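Local coordinates for protein pyruvate-formate lyase-activating enzyme (Bacteroides vulgatus ATCC 8482, PDB 3CAN) that is a pyruvate-formate lyase-activating enzyme of the radical SAM superfamily, with part of a TIM-barrel-like alpha/beta fold, at residues D61-S67 against N78-L82; L132-D136 against M156-S160; G5-G11 against I33-D38. All blocks are in the same frame, centred on the assembly; numbering follows the deposited sequence. Where two conformers were deposited one is given.

In the fold
From the N terminus, contact 3 comes first: helix 18-30 leaves strand 6-10 and returns the chain to strand 35-38, and the pairing of the two strands closes that loop. Contact 1 follows, bringing the turn after strand 57-61 against the start of helix 79-90 and so enclosing helix 67-74. Contact 2 closes last, between the end of strand 128-133 and the approach to helix 161-173. The three loops run in series, neither nested nor crossed. Contacts 1 and 3 lie on opposite sides of the chain's centre, about 22 Å between contact centres, while contacts 2 and 3 both reach the six-stranded parallel sheet.

Contact 1: residues D61-S67 against N78-L82; sequences DLKSMDS and NELIL
The backbones of 61-67 and 78-82 draw together toward Ser-67 and Asn-78, whose CA atoms are 5.1 Å apart, while Leu-62 and Ile-81 remain more widely spaced. Asn-78 shows how one amide can fasten a turn. Its CG sits between the backbone N and the carbonyl carbon (chi1 69°), which turns the amide toward the loop; ND2 donates to Ser-64 O at 3.0 Å, with the acceptor almost in the amide plane, and weakly to Met-65 O. Ser-64 OG in turn accepts from Asp-66 N, an ST turn that shapes the same bend. At the solvent side Ser-67 OG donates to Glu-79 OE1 at 2.8 Å, meeting the carboxylate on its syn side. This turn follows a strand of the parallel sheet of the alpha/beta fold and leads into helix 67-74, which Asp-66 N-caps through the backbone N of Val-69. Alongside the amide, Leu-82 CD2 lies 3.7 Å from Leu-62 CD1, the two side chains crossing at about a right angle, and 3.9 Å from SE of Met-65, a selenomethionine. Bends at chi2 and chi3 fold the Met-65 chain back, so that its CE also reaches Leu-82 CD1. Phe-118 of helix 109-121 packs on Leu-82 as well. Ile-81 turns CG2 toward the backbone, 3.5 Å from Asp-61 O.

Contact 2: residues L132-D136 against M156-S160; sequences LPYHD and MQTPS
Thr-158 serves two neighbours with its two branches: the hydroxyl hydrogen-bonds to the backbone of Tyr-134 while the methyl sits over one face of the His-135 ring. OG1 donates to Tyr-134 O at 2.6 Å, approaching 23° out of the carbonyl plane. With CG2 anti to the backbone N and OG1 beside it (chi1 -55°), the methyl is carried to the imidazole in a CH-pi contact, 3.9 Å from CG2 to the ring centroid and offset toward the rim. The setting is the end of a strand in the parallel sheet of the alpha/beta fold, where strand 128-133 runs out into a loop and the chain, after residues 137-154, which are not modelled, comes back alongside it before helix 161-173. Backbone hydrogen bonds of Tyr-134 to Leu-101 and of Gln-157 to Glu-103 tie both segments to the neighbouring strand and the loop beyond it. The Tyr-134 ring forms the broad surface of the contact. Met-156, a selenomethionine, passes CB over one face, and its chain, bent at chi3 (71°), brings CE to 3.6 Å from Tyr-134 CE1; SE stands obliquely 5.2 Å from the ring centroid, a Met-aromatic contact. At the edge of that ring, in its plane, lies Thr-158 N. Thr-179 of the second subunit packs on His-135, placing this surface contact beside the dimer interface. Further along, the two prolines meet through aliphatic carbons, Pro-133 CB lying 4.1 Å from Pro-159 CG.

Contact 3: residues G5-G11 against I33-D38; sequences GGVTFCG and IHRAVD
The Phe-9 ring has Ala-36 O at its edge, near the ring plane, and Leu-21 and Ile-24 of helix 18-30 also pack on this side chain; across the contact Phe-9 CB lies 4.4 Å from Val-37 CG1. The His-34 ring has water 2 in its plane at the edge, 2.8 Å from ND1, and Gly-5 O obliquely beside it; the same water donates to Val-7 O. These side chains flank two parallel strands whose axes approach to 4.7 Å and diverge by only 7°. Backbone hydrogen bonds alternate along them: Val-7 N to His-34 O, Ala-36 N to Val-7 O, Phe-9 N to Ala-36 O and Asp-38 N to Phe-9 O. The arrangement is a beta-alpha-beta crossover, strand 6-10, helix 18-30, strand 35-38, the repeating unit of TIM-barrel-like folds. Val-7, Phe-9, Arg-35 and Val-37 turn their side chains to one face of the sheet, Thr-8 and Ala-36 to the other. On the first face Val-7 CG1, set between the backbone N and the carbonyl carbon (chi1 63°), comes 3.7 Å from Arg-35 CG, while the Arg-35 guanidinium reaches Glu-56 in a salt bridge. At the far end Gly-11 N donates to Asp-38 OD2 at 2.9 Å, from 42° above the carboxylate plane; OD1 of Asp-38 is hydrogen-bonded to Thr-40 OG1. Beyond strand 6-10 the sheet continues antiparallel into the second subunit, where Val-7 meets Val-7 of that chain.

Contact 1: residues D61-S67 against N78-L82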
ATOM      1  N   ASP A  61      -7.146   3.163   9.566  1.00 14.71           N
ATOM      2  CA  ASP A  61      -8.292   2.735   8.767  1.00 15.88           C
ATOM      3  C   ASP A  61      -9.570   3.232   9.438  1.00 16.17           C
ATOM      4  O   ASP A  61      -9.724   3.108  10.653  1.00 16.19           O
ATOM      5  CB  ASP A  61      -8.377   1.208   8.688  1.00 16.99           C
ATOM      6  CG  ASP A  61      -7.293   0.597   7.845  1.00 19.69           C
ATOM      7  OD1 ASP A  61      -6.522   1.330   7.207  1.00 20.22           O
ATOM      8  OD2 ASP A  61      -7.213  -0.648   7.833  1.00 23.57           O
ATOM      9  N   LEU A  62     -10.483   3.772   8.639  1.00 15.77           N
ATOM     10  CA  LEU A  62     -11.812   4.139   9.124  1.00 15.58           C
ATOM     11  C   LEU A  62     -12.860   3.403   8.290  1.00 15.47           C
ATOM     12  O   LEU A  62     -13.435   3.951   7.357  1.00 15.34           O
ATOM     13  CB  LEU A  62     -11.988   5.647   9.039  1.00 15.60           C
ATOM     14  CG  LEU A  62     -13.259   6.243   9.626  1.00 16.45           C
ATOM     15  CD1 LEU A  62     -13.380   5.841  11.101  1.00 18.50           C
ATOM     16  CD2 LEU A  62     -13.251   7.757   9.453  1.00 17.30           C
ATOM     17  N   LYS A  63     -13.077   2.137   8.629  0.50 15.66           N
ATOM     18  CA  LYS A  63     -13.927   1.254   7.824  0.50 15.94           C
ATOM     19  C   LYS A  63     -15.401   1.629   7.899  0.50 15.65           C
ATOM     20  O   LYS A  63     -16.124   1.529   6.899  0.50 15.78           O
ATOM     21  CB  LYS A  63     -13.717  -0.215   8.210  0.50 16.31           C
ATOM     22  CG  LYS A  63     -12.624  -0.896   7.392  0.50 17.82           C
ATOM     23  CD  LYS A  63     -12.474  -2.379   7.729  0.50 17.82           C
ATOM     24  CE  LYS A  63     -11.241  -2.637   8.596  0.50 19.95           C
ATOM     25  NZ  LYS A  63     -11.239  -3.976   9.257  0.50 18.77           N
ATOM     26  N   SER A  64     -15.850   2.080   9.066  1.00 15.47           N
ATOM     27  CA  SER A  64     -17.247   2.489   9.219  1.00 15.35           C
ATOM     28  C   SER A  64     -17.439   3.332  10.451  1.00 15.25           C
ATOM     29  O   SER A  64     -16.817   3.077  11.482  1.00 15.33           O
ATOM     30  CB  SER A  64     -18.189   1.281   9.338  1.00 14.97           C
ATOM     31  OG  SER A  64     -19.539   1.730   9.358  1.00 15.34           O
HETATM   32  N   MSE A  65     -18.345   4.299  10.350  1.00 15.74           N
HETATM   33  CA  MSE A  65     -18.804   5.042  11.518  1.00 16.52           C
HETATM   34  C   MSE A  65     -19.859   4.253  12.304  1.00 17.13           C
HETATM   35  O   MSE A  65     -20.164   4.590  13.445  1.00 17.29           O
HETATM   36  CB  MSE A  65     -19.380   6.381  11.100  1.00 16.47           C
HETATM   37  CG  MSE A  65     -18.375   7.335  10.516  1.00 16.66           C
HETATM   38 SE   MSE A  65     -16.860   7.772  11.687  0.80 19.69          SE
HETATM   39  CE  MSE A  65     -17.818   8.730  13.104  1.00 19.59           C
ATOM     40  N   ASP A  66     -20.403   3.213  11.681  1.00 16.96           N
ATOM     41  CA  ASP A  66     -21.352   2.298  12.322  1.00 17.49           C
ATOM     42  C   ASP A  66     -20.579   1.207  13.045  1.00 17.80           C
ATOM     43  O   ASP A  66     -19.946   0.355  12.411  1.00 17.54           O
ATOM     44  CB  ASP A  66     -22.269   1.715  11.240  1.00 17.29           C
ATOM     45  CG  ASP A  66     -23.387   0.853  11.794  1.00 17.28           C
ATOM     46  OD1 ASP A  66     -23.224   0.202  12.836  1.00 17.29           O
ATOM     47  OD2 ASP A  66     -24.446   0.820  11.139  1.00 19.01           O
ATOM     48  N   SER A  67     -20.592   1.240  14.379  1.00 18.62           N
ATOM     49  CA  SER A  67     -19.804   0.276  15.171  1.00 19.08           C
ATOM     50  C   SER A  67     -20.234  -1.179  14.952  1.00 20.00           C
ATOM     51  O   SER A  67     -19.422  -2.094  15.057  1.00 20.07           O
ATOM     52  CB  SER A  67     -19.850   0.606  16.660  1.00 19.80           C
ATOM     53  OG  SER A  67     -18.795  -0.045  17.351  1.00 20.25           O
ATOM     54  N   ASN A  78     -15.755   0.222  16.839  1.00 26.10           N
ATOM     55  CA  ASN A  78     -14.976   1.355  16.343  1.00 25.33           C
ATOM     56  C   ASN A  78     -14.654   2.425  17.386  1.00 24.67           C
ATOM     57  O   ASN A  78     -13.959   3.402  17.078  1.00 24.35           O
ATOM     58  CB  ASN A  78     -15.628   1.981  15.096  1.00 24.50           C
ATOM     59  CG  ASN A  78     -16.926   2.694  15.397  1.00 24.37           C
ATOM     60  OD1 ASN A  78     -17.380   2.780  16.553  1.00 23.65           O
ATOM     61  ND2 ASN A  78     -17.542   3.214  14.352  1.00 20.13           N
ATOM     62  N   GLU A  79     -15.130   2.251  18.620  1.00 23.95           N
ATOM     63  CA  GLU A  79     -14.931   3.267  19.649  1.00 24.04           C
ATOM     64  C   GLU A  79     -13.444   3.638  19.826  1.00 23.54           C
ATOM     65  O   GLU A  79     -13.074   4.826  19.861  1.00 22.21           O
ATOM     66  CB  GLU A  79     -15.564   2.809  20.970  1.00 24.44           C
ATOM     67  CG  GLU A  79     -17.106   3.023  21.040  1.00 27.25           C
ATOM     68  CD  GLU A  79     -17.965   1.982  20.294  1.00 29.43           C
ATOM     69  OE1 GLU A  79     -17.445   1.157  19.539  1.00 32.21           O
ATOM     70  OE2 GLU A  79     -19.200   1.992  20.475  1.00 34.32           O
ATOM     71  N   LEU A  80     -12.585   2.620  19.908  1.00 22.86           N
ATOM     72  CA  LEU A  80     -11.153   2.841  20.048  1.00 22.88           C
ATOM     73  C   LEU A  80     -10.536   3.479  18.807  1.00 22.22           C
ATOM     74  O   LEU A  80      -9.646   4.317  18.914  1.00 22.54           O
ATOM     75  CB  LEU A  80     -10.445   1.509  20.315  1.00 22.64           C
ATOM     76  CG  LEU A  80      -8.923   1.567  20.400  1.00 23.19           C
ATOM     77  CD1 LEU A  80      -8.503   2.472  21.541  1.00 24.61           C
ATOM     78  CD2 LEU A  80      -8.359   0.169  20.579  1.00 23.43           C
ATOM     79  N   ILE A  81     -10.989   3.064  17.631  1.00 21.83           N
ATOM     80  CA  ILE A  81     -10.475   3.610  16.374  1.00 21.97           C
ATOM     81  C   ILE A  81     -10.716   5.125  16.354  1.00 21.57           C
ATOM     82  O   ILE A  81      -9.817   5.901  16.041  1.00 20.26           O
ATOM     83  CB  ILE A  81     -11.133   2.937  15.128  1.00 22.11           C
ATOM     84  CG1 ILE A  81     -10.549   1.547  14.880  1.00 23.15           C
ATOM     85  CG2 ILE A  81     -10.901   3.765  13.856  1.00 22.49           C
ATOM     86  CD1 ILE A  81     -10.832   0.547  15.913  1.00 21.59           C
ATOM     87  N   LEU A  82     -11.925   5.534  16.727  1.00 21.20           N
ATOM     88  CA  LEU A  82     -12.262   6.953  16.729  1.00 20.92           C
ATOM     89  C   LEU A  82     -11.463   7.727  17.777  1.00 20.72           C
ATOM     90  O   LEU A  82     -11.024   8.841  17.529  1.00 20.35           O
ATOM     91  CB  LEU A  82     -13.766   7.143  16.933  1.00 21.04           C
ATOM     92  CG  LEU A  82     -14.641   6.523  15.833  1.00 21.24           C
ATOM     93  CD1 LEU A  82     -16.130   6.768  16.116  1.00 19.97           C
ATOM     94  CD2 LEU A  82     -14.259   7.055  14.459  1.00 23.15           C
TER

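Contact 2: residues L132-D136 against M156-S160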
ATOM      1  N   LEU A 132     -10.177   3.253  -1.052  1.00 21.90           N
ATOM      2  CA  LEU A 132      -9.643   2.064  -1.708  1.00 23.04           C
ATOM      3  C   LEU A 132     -10.802   1.165  -2.144  1.00 23.97           C
ATOM      4  O   LEU A 132     -11.286   0.346  -1.355  1.00 23.25           O
ATOM      5  CB  LEU A 132      -8.711   1.323  -0.747  1.00 23.41           C
ATOM      6  CG  LEU A 132      -7.690   2.225  -0.048  1.00 25.07           C
ATOM      7  CD1 LEU A 132      -6.955   1.487   1.058  1.00 26.83           C
ATOM      8  CD2 LEU A 132      -6.705   2.804  -1.067  1.00 26.56           C
ATOM      9  N   PRO A 133     -11.264   1.327  -3.396  1.00 25.23           N
ATOM     10  CA  PRO A 133     -12.401   0.528  -3.838  1.00 26.56           C
ATOM     11  C   PRO A 133     -12.142  -0.968  -3.760  1.00 28.95           C
ATOM     12  O   PRO A 133     -11.061  -1.460  -4.130  1.00 29.12           O
ATOM     13  CB  PRO A 133     -12.615   0.978  -5.288  1.00 26.94           C
ATOM     14  CG  PRO A 133     -12.017   2.326  -5.350  1.00 25.92           C
ATOM     15  CD  PRO A 133     -10.823   2.256  -4.446  1.00 25.41           C
ATOM     16  N   TYR A 134     -13.147  -1.674  -3.271  1.00 31.34           N
ATOM     17  CA  TYR A 134     -13.083  -3.106  -3.125  1.00 32.78           C
ATOM     18  C   TYR A 134     -13.051  -3.738  -4.502  1.00 33.82           C
ATOM     19  O   TYR A 134     -13.837  -3.383  -5.380  1.00 33.93           O
ATOM     20  CB  TYR A 134     -14.314  -3.592  -2.361  1.00 33.59           C
ATOM     21  CG  TYR A 134     -14.469  -5.089  -2.276  1.00 34.27           C
ATOM     22  CD1 TYR A 134     -13.778  -5.825  -1.319  1.00 35.26           C
ATOM     23  CD2 TYR A 134     -15.321  -5.773  -3.145  1.00 35.25           C
ATOM     24  CE1 TYR A 134     -13.927  -7.205  -1.232  1.00 34.96           C
ATOM     25  CE2 TYR A 134     -15.471  -7.147  -3.069  1.00 34.87           C
ATOM     26  CZ  TYR A 134     -14.773  -7.859  -2.110  1.00 34.94           C
ATOM     27  OH  TYR A 134     -14.917  -9.225  -2.030  1.00 35.04           O
ATOM     28  N   HIS A 135     -12.132  -4.669  -4.682  1.00 34.65           N
ATOM     29  CA  HIS A 135     -12.099  -5.469  -5.889  1.00 35.77           C
ATOM     30  C   HIS A 135     -11.994  -6.925  -5.480  1.00 36.27           C
ATOM     31  O   HIS A 135     -11.064  -7.302  -4.767  1.00 36.64           O
ATOM     32  CB  HIS A 135     -10.949  -5.029  -6.791  1.00 35.59           C
ATOM     33  CG  HIS A 135     -11.193  -3.714  -7.472  1.00 36.04           C
ATOM     34  ND1 HIS A 135     -11.890  -3.608  -8.656  1.00 36.40           N
ATOM     35  CD2 HIS A 135     -10.841  -2.451  -7.129  1.00 35.72           C
ATOM     36  CE1 HIS A 135     -11.958  -2.337  -9.012  1.00 35.82           C
ATOM     37  NE2 HIS A 135     -11.325  -1.614  -8.106  1.00 35.28           N
ATOM     38  N   ASP A 136     -13.001  -7.703  -5.889  1.00 36.82           N
ATOM     39  CA  ASP A 136     -13.098  -9.159  -5.695  1.00 37.04           C
ATOM     40  C   ASP A 136     -14.523  -9.650  -5.945  1.00 37.18           C
ATOM     41  O   ASP A 136     -14.723 -10.784  -6.383  1.00 37.66           O
ATOM     42  CB  ASP A 136     -12.636  -9.623  -4.302  1.00 37.28           C
ATOM     43  CG  ASP A 136     -11.310 -10.377  -4.347  1.00 37.58           C
ATOM     44  OD1 ASP A 136     -10.603 -10.407  -3.317  1.00 38.86           O
ATOM     45  OD2 ASP A 136     -10.977 -10.945  -5.409  1.00 37.39           O
HETATM   46  N   MSE A 156     -20.947  -7.454  -0.919  1.00 46.16           N
HETATM   47  CA  MSE A 156     -19.651  -6.794  -1.040  1.00 46.21           C
HETATM   48  C   MSE A 156     -19.265  -6.700  -2.501  1.00 45.35           C
HETATM   49  O   MSE A 156     -18.848  -7.689  -3.112  1.00 45.43           O
HETATM   50  CB  MSE A 156     -18.581  -7.564  -0.286  1.00 46.20           C
HETATM   51  CG  MSE A 156     -18.763  -7.527   1.202  1.00 46.94           C
HETATM   52 SE   MSE A 156     -17.179  -8.196   2.066  0.65 48.20          SE
HETATM   53  CE  MSE A 156     -15.966  -6.718   1.695  1.00 48.02           C
ATOM     54  N   GLN A 157     -19.429  -5.506  -3.053  1.00 44.22           N
ATOM     55  CA  GLN A 157     -19.174  -5.253  -4.456  1.00 43.31           C
ATOM     56  C   GLN A 157     -18.280  -4.042  -4.595  1.00 42.02           C
ATOM     57  O   GLN A 157     -18.162  -3.227  -3.678  1.00 41.23           O
ATOM     58  CB  GLN A 157     -20.489  -4.987  -5.186  1.00 43.44           C
ATOM     59  CG  GLN A 157     -21.557  -6.033  -4.934  1.00 44.06           C
ATOM     60  CD  GLN A 157     -22.866  -5.698  -5.610  1.00 44.37           C
ATOM     61  OE1 GLN A 157     -23.145  -4.535  -5.911  1.00 46.33           O
ATOM     62  NE2 GLN A 157     -23.682  -6.718  -5.854  1.00 46.10           N
ATOM     63  N   THR A 158     -17.656  -3.939  -5.758  1.00 40.49           N
ATOM     64  CA  THR A 158     -16.883  -2.770  -6.126  1.00 39.56           C
ATOM     65  C   THR A 158     -17.855  -1.605  -6.302  1.00 39.32           C
ATOM     66  O   THR A 158     -18.861  -1.748  -6.999  1.00 38.97           O
ATOM     67  CB  THR A 158     -16.124  -3.034  -7.442  1.00 39.66           C
ATOM     68  OG1 THR A 158     -15.342  -4.227  -7.292  1.00 38.03           O
ATOM     69  CG2 THR A 158     -15.213  -1.865  -7.806  1.00 39.75           C
ATOM     70  N   PRO A 159     -17.585  -0.463  -5.645  1.00 38.83           N
ATOM     71  CA  PRO A 159     -18.457   0.683  -5.895  1.00 38.60           C
ATOM     72  C   PRO A 159     -18.287   1.209  -7.326  1.00 38.40           C
ATOM     73  O   PRO A 159     -17.173   1.204  -7.871  1.00 38.00           O
ATOM     74  CB  PRO A 159     -18.003   1.711  -4.853  1.00 38.57           C
ATOM     75  CG  PRO A 159     -16.594   1.339  -4.536  1.00 38.87           C
ATOM     76  CD  PRO A 159     -16.516  -0.151  -4.676  1.00 38.96           C
ATOM     77  N   SER A 160     -19.396   1.626  -7.933  1.00 37.88           N
ATOM     78  CA  SER A 160     -19.377   2.194  -9.278  1.00 37.35           C
ATOM     79  C   SER A 160     -18.483   3.426  -9.321  1.00 36.72           C
ATOM     80  O   SER A 160     -18.212   4.039  -8.290  1.00 36.85           O
ATOM     81  CB  SER A 160     -20.789   2.590  -9.700  1.00 37.55           C
ATOM     82  OG  SER A 160     -21.306   3.599  -8.849  1.00 36.08           O
TER

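Contact 3: residues G5-G11 against I33-D38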
ATOM      1  N   GLY A   5      10.764   6.046  -0.513  1.00 19.81           N
ATOM      2  CA  GLY A   5      10.124   4.935   0.182  1.00 19.10           C
ATOM      3  C   GLY A   5      10.530   4.915   1.648  1.00 18.11           C
ATOM      4  O   GLY A   5      10.825   5.961   2.229  1.00 17.83           O
ATOM      5  N   GLY A   6      10.552   3.728   2.248  1.00 16.30           N
ATOM      6  CA  GLY A   6      10.767   3.612   3.680  1.00 15.61           C
ATOM      7  C   GLY A   6      10.186   2.323   4.212  1.00 14.50           C
ATOM      8  O   GLY A   6      10.017   1.359   3.471  1.00 13.90           O
ATOM      9  N   VAL A   7       9.875   2.318   5.501  1.00 12.90           N
ATOM     10  CA  VAL A   7       9.297   1.152   6.148  1.00 12.94           C
ATOM     11  C   VAL A   7       7.877   1.506   6.614  1.00 12.85           C
ATOM     12  O   VAL A   7       7.613   2.617   7.096  1.00 13.39           O
ATOM     13  CB  VAL A   7      10.184   0.675   7.333  1.00 13.13           C
ATOM     14  CG1 VAL A   7      10.277   1.743   8.444  1.00 13.38           C
ATOM     15  CG2 VAL A   7       9.717  -0.671   7.895  1.00 12.78           C
ATOM     16  N   THR A   8       6.977   0.549   6.469  1.00 13.51           N
ATOM     17  CA  THR A   8       5.609   0.687   6.962  1.00 13.31           C
ATOM     18  C   THR A   8       5.250  -0.538   7.787  1.00 13.98           C
ATOM     19  O   THR A   8       5.488  -1.686   7.363  1.00 14.67           O
ATOM     20  CB  THR A   8       4.614   0.793   5.809  1.00 14.04           C
ATOM     21  OG1 THR A   8       4.958   1.898   4.973  1.00 14.32           O
ATOM     22  CG2 THR A   8       3.171   0.973   6.339  1.00 14.52           C
ATOM     23  N   PHE A   9       4.652  -0.310   8.950  1.00 14.04           N
ATOM     24  CA  PHE A   9       4.041  -1.396   9.717  1.00 15.07           C
ATOM     25  C   PHE A   9       2.540  -1.281   9.540  1.00 14.71           C
ATOM     26  O   PHE A   9       1.981  -0.183   9.663  1.00 14.48           O
ATOM     27  CB  PHE A   9       4.391  -1.306  11.183  1.00 15.35           C
ATOM     28  CG  PHE A   9       5.804  -1.661  11.471  1.00 17.12           C
ATOM     29  CD1 PHE A   9       6.151  -2.973  11.750  1.00 15.85           C
ATOM     30  CD2 PHE A   9       6.792  -0.691  11.447  1.00 18.47           C
ATOM     31  CE1 PHE A   9       7.462  -3.308  12.028  1.00 15.93           C
ATOM     32  CE2 PHE A   9       8.126  -1.026  11.691  1.00 18.83           C
ATOM     33  CZ  PHE A   9       8.452  -2.325  11.980  1.00 16.90           C
ATOM     34  N   CYS A  10       1.909  -2.399   9.198  1.00 15.21           N
ATOM     35  CA  CYS A  10       0.478  -2.462   8.871  0.50 15.50           C
ATOM     36  C   CYS A  10      -0.234  -3.499   9.724  1.00 15.85           C
ATOM     37  O   CYS A  10       0.353  -4.543  10.073  1.00 15.08           O
ATOM     38  CB  CYS A  10       0.271  -2.880   7.413  0.50 16.00           C
ATOM     39  SG  CYS A  10       0.883  -1.756   6.169  0.50 17.98           S
ATOM     40  N   GLY A  11      -1.511  -3.261   9.995  1.00 15.36           N
ATOM     41  CA  GLY A  11      -2.333  -4.265  10.618  1.00 16.36           C
ATOM     42  C   GLY A  11      -2.153  -4.432  12.109  1.00 16.76           C
ATOM     43  O   GLY A  11      -1.494  -3.626  12.778  1.00 17.24           O
ATOM     44  N   ILE A  33      15.653   6.266   7.629  1.00 15.43           N
ATOM     45  CA  ILE A  33      14.621   5.629   6.843  1.00 15.51           C
ATOM     46  C   ILE A  33      13.268   6.191   7.308  1.00 14.70           C
ATOM     47  O   ILE A  33      13.013   6.275   8.510  1.00 14.96           O
ATOM     48  CB  ILE A  33      14.709   4.086   6.969  1.00 15.25           C
ATOM     49  CG1 ILE A  33      16.035   3.604   6.315  1.00 17.82           C
ATOM     50  CG2 ILE A  33      13.494   3.428   6.303  1.00 15.14           C
ATOM     51  CD1 ILE A  33      16.298   2.130   6.432  1.00 18.99           C
ATOM     52  N   HIS A  34      12.450   6.618   6.349  1.00 14.19           N
ATOM     53  CA  HIS A  34      11.089   7.130   6.638  1.00 13.85           C
ATOM     54  C   HIS A  34      10.231   6.015   7.195  1.00 13.64           C
ATOM     55  O   HIS A  34      10.299   4.873   6.719  1.00 13.79           O
ATOM     56  CB  HIS A  34      10.465   7.697   5.368  1.00 14.85           C
ATOM     57  CG  HIS A  34       9.082   8.244   5.537  1.00 15.73           C
ATOM     58  ND1 HIS A  34       7.958   7.443   5.586  1.00 19.18           N
ATOM     59  CD2 HIS A  34       8.637   9.525   5.606  1.00 19.15           C
ATOM     60  CE1 HIS A  34       6.887   8.205   5.722  1.00 19.84           C
ATOM     61  NE2 HIS A  34       7.271   9.471   5.719  1.00 17.69           N
ATOM     62  N   ARG A  35       9.420   6.347   8.204  1.00 12.56           N
ATOM     63  CA  ARG A  35       8.628   5.368   8.950  1.00 12.29           C
ATOM     64  C   ARG A  35       7.148   5.732   9.029  1.00 12.08           C
ATOM     65  O   ARG A  35       6.792   6.839   9.457  1.00 12.64           O
ATOM     66  CB  ARG A  35       9.167   5.259  10.377  1.00 11.77           C
ATOM     67  CG  ARG A  35      10.637   4.851  10.457  1.00 11.22           C
ATOM     68  CD  ARG A  35      11.262   5.298  11.754  1.00 12.57           C
ATOM     69  NE  ARG A  35      11.262   6.750  11.893  1.00 11.83           N
ATOM     70  CZ  ARG A  35      11.739   7.385  12.953  1.00 12.67           C
ATOM     71  NH1 ARG A  35      12.312   6.714  13.934  1.00 12.47           N
ATOM     72  NH2 ARG A  35      11.674   8.709  13.016  1.00 14.70           N
ATOM     73  N   ALA A  36       6.291   4.791   8.633  1.00 12.49           N
ATOM     74  CA  ALA A  36       4.834   4.945   8.747  1.00 12.79           C
ATOM     75  C   ALA A  36       4.296   3.779   9.542  1.00 13.20           C
ATOM     76  O   ALA A  36       4.730   2.648   9.335  1.00 13.09           O
ATOM     77  CB  ALA A  36       4.173   4.969   7.369  1.00 13.03           C
ATOM     78  N   VAL A  37       3.342   4.045  10.420  1.00 13.59           N
ATOM     79  CA  VAL A  37       2.814   3.006  11.306  1.00 13.46           C
ATOM     80  C   VAL A  37       1.286   3.053  11.341  1.00 13.46           C
ATOM     81  O   VAL A  37       0.690   4.087  11.623  1.00 14.55           O
ATOM     82  CB  VAL A  37       3.332   3.145  12.735  1.00 13.81           C
ATOM     83  CG1 VAL A  37       2.783   2.012  13.605  1.00 14.72           C
ATOM     84  CG2 VAL A  37       4.892   3.178  12.755  1.00 13.43           C
ATOM     85  N   ASP A  38       0.671   1.917  11.072  1.00 14.44           N
ATOM     86  CA  ASP A  38      -0.773   1.723  11.245  1.00 14.64           C
ATOM     87  C   ASP A  38      -1.096   1.552  12.726  1.00 15.56           C
ATOM     88  O   ASP A  38      -0.700   0.546  13.341  1.00 16.20           O
ATOM     89  CB  ASP A  38      -1.193   0.494  10.440  1.00 14.49           C
ATOM     90  CG  ASP A  38      -2.674   0.163  10.537  1.00 15.52           C
ATOM     91  OD1 ASP A  38      -3.425   0.817  11.290  1.00 15.74           O
ATOM     92  OD2 ASP A  38      -3.075  -0.828   9.874  1.00 17.57           O
TER
HETATM   93  O   HOH W   1      13.227   6.268   3.646  1.00 21.77           O
HETATM   94  O   HOH W   2       7.266   4.812   5.023  1.00 27.46           O
HETATM   95  O   HOH W   3       0.752  -1.862  12.495  1.00 21.08           O
HETATM   96  O   HOH W   4      -3.928  -1.717  13.351  1.00 24.71           O